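Local coordinates for protein Pcdhgb2 (Mus musculus, PDB 5SZR) that probably mediates calcium-dependent adhesion between cells as a clustered gamma-protocadherin, and may contribute to specific neuronal connections in the brain, at residues Tyr42-His45 / Val51-Ile54; Thr232-Val237 / Ser266-Asn271. One frame throughout, in Å; residues are numbered along the deposited sequence.

Contact 1: Tyr42-His45 / Val51-Ile54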
loop_
_atom_site.group_PDB
_atom_site.type_symbol
_atom_site.label_atom_id
_atom_site.label_comp_id
_atom_site.label_asym_id
_atom_site.label_seq_id
_atom_site.Cartn_x
_atom_site.Cartn_y
_atom_site.Cartn_z
ATOM N N TYR A 42 -75.375 -16.680 -33.162
ATOM C CA TYR A 42 -74.697 -15.544 -32.559
ATOM C C TYR A 42 -73.434 -15.213 -33.343
ATOM O O TYR A 42 -72.788 -16.095 -33.917
ATOM C CB TYR A 42 -74.330 -15.826 -31.097
ATOM C CG TYR A 42 -75.510 -16.197 -30.234
ATOM C CD1 TYR A 42 -76.272 -15.219 -29.612
ATOM C CD2 TYR A 42 -75.864 -17.526 -30.044
ATOM C CE1 TYR A 42 -77.351 -15.551 -28.822
ATOM C CE2 TYR A 42 -76.944 -17.869 -29.256
ATOM C CZ TYR A 42 -77.684 -16.878 -28.648
ATOM O OH TYR A 42 -78.761 -17.212 -27.861
ATOM N N ALA A 43 -73.085 -13.929 -33.360
ATOM C CA ALA A 43 -71.898 -13.478 -34.069
ATOM C C ALA A 43 -71.501 -12.102 -33.554
ATOM O O ALA A 43 -72.359 -11.287 -33.204
ATOM C CB ALA A 43 -72.131 -13.429 -35.583
ATOM N N PHE A 44 -70.195 -11.857 -33.501
ATOM C CA PHE A 44 -69.719 -10.511 -33.237
ATOM C C PHE A 44 -70.064 -9.595 -34.408
ATOM O O PHE A 44 -70.249 -10.038 -35.544
ATOM C CB PHE A 44 -68.204 -10.494 -33.009
ATOM C CG PHE A 44 -67.756 -11.212 -31.766
ATOM C CD1 PHE A 44 -68.216 -10.826 -30.519
ATOM C CD2 PHE A 44 -66.847 -12.255 -31.846
ATOM C CE1 PHE A 44 -67.792 -11.482 -29.376
ATOM C CE2 PHE A 44 -66.419 -12.911 -30.706
ATOM C CZ PHE A 44 -66.891 -12.525 -29.471
ATOM N N HIS A 45 -70.144 -8.298 -34.121
ATOM C CA HIS A 45 -70.323 -7.313 -35.178
ATOM C C HIS A 45 -69.813 -5.966 -34.684
ATOM O O HIS A 45 -70.042 -5.596 -33.529
ATOM C CB HIS A 45 -71.792 -7.226 -35.624
ATOM C CG HIS A 45 -72.424 -5.887 -35.400
ATOM N ND1 HIS A 45 -73.126 -5.578 -34.254
ATOM C CD2 HIS A 45 -72.468 -4.779 -36.178
ATOM C CE1 HIS A 45 -73.569 -4.335 -34.333
ATOM N NE2 HIS A 45 -73.183 -3.829 -35.491
ATOM N N VAL A 51 -60.680 -8.195 -30.643
ATOM C CA VAL A 51 -61.785 -8.982 -30.096
ATOM C C VAL A 51 -61.864 -10.334 -30.795
ATOM O O VAL A 51 -61.939 -11.386 -30.147
ATOM C CB VAL A 51 -63.113 -8.210 -30.215
ATOM C CG1 VAL A 51 -64.293 -9.133 -29.938
ATOM C CG2 VAL A 51 -63.134 -7.025 -29.261
ATOM N N GLU A 52 -61.846 -10.323 -32.132
ATOM C CA GLU A 52 -61.871 -11.569 -32.889
ATOM C C GLU A 52 -60.666 -12.447 -32.574
ATOM O O GLU A 52 -60.722 -13.666 -32.758
ATOM C CB GLU A 52 -61.914 -11.268 -34.388
ATOM C CG GLU A 52 -63.212 -10.653 -34.883
ATOM C CD GLU A 52 -64.300 -11.683 -35.126
ATOM O OE1 GLU A 52 -64.156 -12.834 -34.660
ATOM O OE2 GLU A 52 -65.303 -11.342 -35.791
ATOM N N ARG A 53 -59.573 -11.847 -32.099
ATOM C CA ARG A 53 -58.325 -12.556 -31.869
ATOM C C ARG A 53 -58.161 -13.040 -30.434
ATOM O O ARG A 53 -57.292 -13.876 -30.169
ATOM C CB ARG A 53 -57.145 -11.648 -32.241
ATOM C CG ARG A 53 -55.939 -12.380 -32.792
ATOM C CD ARG A 53 -55.310 -11.609 -33.944
ATOM N NE ARG A 53 -56.303 -11.033 -34.857
ATOM C CZ ARG A 53 -57.051 -11.733 -35.711
ATOM N NH1 ARG A 53 -57.915 -11.109 -36.504
ATOM N NH2 ARG A 53 -56.947 -13.055 -35.771
ATOM N N ILE A 54 -58.978 -12.550 -29.510
ATOM C CA ILE A 54 -58.864 -12.881 -28.099
ATOM C C ILE A 54 -60.029 -13.741 -27.622
ATOM O O ILE A 54 -59.837 -14.657 -26.817
ATOM C CB ILE A 54 -58.751 -11.586 -27.259
ATOM C CG1 ILE A 54 -57.416 -10.885 -27.519
ATOM C CG2 ILE A 54 -58.933 -11.869 -25.775
ATOM C CD1 ILE A 54 -56.219 -11.661 -27.014
#
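Phe44 and Val51 meet methyl to ring: CG1 of Val51 stands 4.1 Å from the centroid of the Phe44 ring and only 5° off the ring normal, a CH-pi contact with the methyl set almost squarely over the middle of one face. The CB of Phe44 points toward the short helix, and with CG beside the backbone N and anti to the carbonyl carbon (chi1 -66°) the ring presents this face to Val51.

The setting is a cadherin repeat, a Greek-key beta-sandwich, here the first of the four repeats in this fragment. Strand 41-44 is an outermost strand of its sheet, and after a short connection the chain forms helix 49-54, whose Val51 and Glu52 reach back to the strand's last residue. Val51 is buried, and Leu80 of strand 77-85 touches both its side chain and that of Phe44; Phe55 and Leu57 also touch the Phe44 side chain.

Glu52 approaches the same ring differently. Its CB does not aim at the strand, but a bend at chi2 brings the carboxylate back beside Phe44, the two side chains running past one another in opposite directions. OE1 of Glu52 lies 3.9 Å from CD2 of Phe44, oblique to the ring, while OE2 of Glu52 comes to 4.1 Å from CB of Phe44. Carboxylate and ring planes are nearly perpendicular, 85° apart. No hydrogen bond spans the two segments, leaving van der Waals packing to join them. Glu52 lies at the exposed border, and its carbonyl oxygen accepts a hydrogen bond from NZ of Lys67.

Contact 2: Thr232-Val237 / Ser266-Asn271. With MAN (alpha-D-mannopyranose), chain T.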
loop_
_atom_site.group_PDB
_atom_site.type_symbol
_atom_site.label_atom_id
_atom_site.label_comp_id
_atom_site.label_asym_id
_atom_site.label_seq_id
_atom_site.Cartn_x
_atom_site.Cartn_y
_atom_site.Cartn_z
ATOM N N THR A 232 33.103 3.769 -2.654
ATOM C CA THR A 232 32.707 2.547 -1.965
ATOM C C THR A 232 31.301 2.713 -1.404
ATOM O O THR A 232 31.047 3.626 -0.612
ATOM C CB THR A 232 33.676 2.216 -0.831
ATOM O OG1 THR A 232 34.998 2.049 -1.354
ATOM C CG2 THR A 232 33.246 0.939 -0.127
ATOM N N SER A 233 30.398 1.826 -1.812
ATOM C CA SER A 233 29.045 1.821 -1.268
ATOM C C SER A 233 29.077 1.424 0.205
ATOM O O SER A 233 29.489 0.309 0.546
ATOM C CB SER A 233 28.166 0.862 -2.069
ATOM O OG SER A 233 26.991 0.512 -1.349
ATOM N N ILE A 234 28.636 2.329 1.074
ATOM C CA ILE A 234 28.726 2.116 2.513
ATOM C C ILE A 234 27.379 1.826 3.173
ATOM O O ILE A 234 27.367 1.306 4.299
ATOM C CB ILE A 234 29.412 3.307 3.214
ATOM C CG1 ILE A 234 28.549 4.568 3.121
ATOM C CG2 ILE A 234 30.798 3.552 2.636
ATOM C CD1 ILE A 234 29.228 5.806 3.683
ATOM N N ALA A 235 26.257 2.146 2.530
ATOM C CA ALA A 235 24.935 1.886 3.097
ATOM C C ALA A 235 23.886 2.100 2.013
ATOM O O ALA A 235 24.169 2.652 0.947
ATOM C CB ALA A 235 24.644 2.781 4.305
ATOM N N GLN A 236 22.661 1.664 2.308
ATOM C CA GLN A 236 21.533 1.846 1.397
ATOM C C GLN A 236 20.288 2.180 2.204
ATOM O O GLN A 236 19.780 1.330 2.943
ATOM C CB GLN A 236 21.297 0.602 0.542
ATOM C CG GLN A 236 20.190 0.781 -0.482
ATOM C CD GLN A 236 20.121 -0.359 -1.480
ATOM O OE1 GLN A 236 20.728 -1.417 -1.282
ATOM N NE2 GLN A 236 19.383 -0.147 -2.566
ATOM N N VAL A 237 19.800 3.408 2.060
ATOM C CA VAL A 237 18.536 3.806 2.666
ATOM C C VAL A 237 17.395 3.367 1.758
ATOM O O VAL A 237 17.555 3.241 0.540
ATOM C CB VAL A 237 18.500 5.326 2.922
ATOM C CG1 VAL A 237 19.633 5.738 3.851
ATOM C CG2 VAL A 237 18.567 6.095 1.609
ATOM N N SER A 266 32.295 16.017 -1.302
ATOM C CA SER A 266 33.590 15.352 -1.297
ATOM C C SER A 266 33.649 14.170 -0.339
ATOM O O SER A 266 34.625 13.412 -0.383
ATOM C CB SER A 266 34.687 16.357 -0.945
ATOM O OG SER A 266 35.957 15.735 -0.937
ATOM N N PHE A 267 32.645 13.989 0.519
ATOM C CA PHE A 267 32.628 12.890 1.480
ATOM C C PHE A 267 31.657 11.785 1.079
ATOM O O PHE A 267 32.055 10.625 0.930
ATOM C CB PHE A 267 32.277 13.412 2.879
ATOM C CG PHE A 267 33.443 14.004 3.614
ATOM C CD1 PHE A 267 34.009 13.341 4.689
ATOM C CD2 PHE A 267 33.977 15.219 3.225
ATOM C CE1 PHE A 267 35.086 13.885 5.367
ATOM C CE2 PHE A 267 35.052 15.765 3.899
ATOM C CZ PHE A 267 35.606 15.098 4.972
ATOM N N VAL A 268 30.379 12.122 0.916
ATOM C CA VAL A 268 29.340 11.131 0.680
ATOM C C VAL A 268 28.341 11.662 -0.337
ATOM O O VAL A 268 28.150 12.873 -0.484
ATOM C CB VAL A 268 28.613 10.738 1.984
ATOM C CG1 VAL A 268 29.542 9.948 2.900
ATOM C CG2 VAL A 268 28.092 11.979 2.686
ATOM N N SER A 269 27.712 10.731 -1.048
ATOM C CA SER A 269 26.593 11.019 -1.930
ATOM C C SER A 269 25.612 9.864 -1.829
ATOM O O SER A 269 25.922 8.808 -1.271
ATOM C CB SER A 269 27.044 11.212 -3.381
ATOM O OG SER A 269 27.507 9.986 -3.920
ATOM N N VAL A 270 24.417 10.064 -2.378
ATOM C CA VAL A 270 23.418 9.007 -2.446
ATOM C C VAL A 270 22.880 8.943 -3.867
ATOM O O VAL A 270 22.672 9.976 -4.512
ATOM C CB VAL A 270 22.284 9.217 -1.418
ATOM C CG1 VAL A 270 21.400 10.397 -1.796
ATOM C CG2 VAL A 270 21.471 7.948 -1.259
ATOM N N ASN A 271 22.709 7.725 -4.372
ATOM C CA ASN A 271 22.080 7.546 -5.672
ATOM C C ASN A 271 20.584 7.822 -5.546
ATOM O O ASN A 271 19.909 7.250 -4.686
ATOM C CB ASN A 271 22.329 6.132 -6.191
ATOM C CG ASN A 271 21.743 5.909 -7.568
ATOM O OD1 ASN A 271 20.536 5.706 -7.719
ATOM N ND2 ASN A 271 22.598 5.938 -8.586
HETATM C C1 MAN T . 26.322 -0.587 -2.001
HETATM C C2 MAN T . 25.097 -0.649 -1.075
HETATM C C3 MAN T . 25.529 -1.068 0.327
HETATM C C4 MAN T . 26.376 -2.356 0.294
HETATM C C5 MAN T . 27.549 -2.199 -0.679
HETATM C C6 MAN T . 28.338 -3.475 -0.892
HETATM O O2 MAN T . 24.161 -1.643 -1.514
HETATM O O3 MAN T . 24.405 -1.231 1.192
HETATM O O4 MAN T . 26.895 -2.619 1.584
HETATM O O5 MAN T . 27.066 -1.773 -1.982
HETATM O O6 MAN T . 29.335 -3.198 -1.879
#
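Segments 232-237 and 266-271 run 39° apart where they touch, with no hydrogen bond between them; the CA atoms of Ile234 and Val268 are 9.2 Å apart, and only side chains bridge the interval. Two aliphatic pairs do so. The extended outer arm of Ile234 (chi2 -175°) carries CD1 across to CG1 of Val268, 4.2 Å away. Further along, CG2 of Val237 meets CG2 of Val270 at 4.5 Å, a looser methyl-to-methyl touch. Ile234 and Ala235 both face Val277 in a classic beta bulge.

Ser233 bears an O-linked mannose, its OG bonded to C1 of the sugar at 1.4 Å. With OG anti to the backbone N (chi1 162°), the sugar is carried alongside Gln236, whose OE1 accepts a weak hydrogen bond of 3.4 Å from the mannose O2. NE2 of Gln236 is bonded to the carbonyl oxygen of Ser274, so both ends of its amide have a partner.

Within this cadherin repeat, strand 276-279 lies between strands 232-240 and 268-270 in an antiparallel sheet, so the two segments are next-but-one neighbours and their side chains meet past the intervening strand. The valines also pack against the facing sheet: Val268 touches Phe291 and Leu293, while Val237 and Val270 share Leu295, all on strand 290-299.

Overall arrangement
From the N terminus, contact 1 comes first: residues 42-45 and 51-54 close a short loop with five residues between them, tying an outer strand to the helix that follows it within the first repeat of this fragment. The chain then passes through the whole second repeat before contact 2 opens. There 232-237 and 266-271 close a longer loop of 28 residues, which includes strand 250-257 of the other sheet, and join next-but-one strands of a single sheet. The two contacts follow in series, neither nested nor crossed. Each lies within its own repeat of the elongated cadherin array, with centres 100 Å apart.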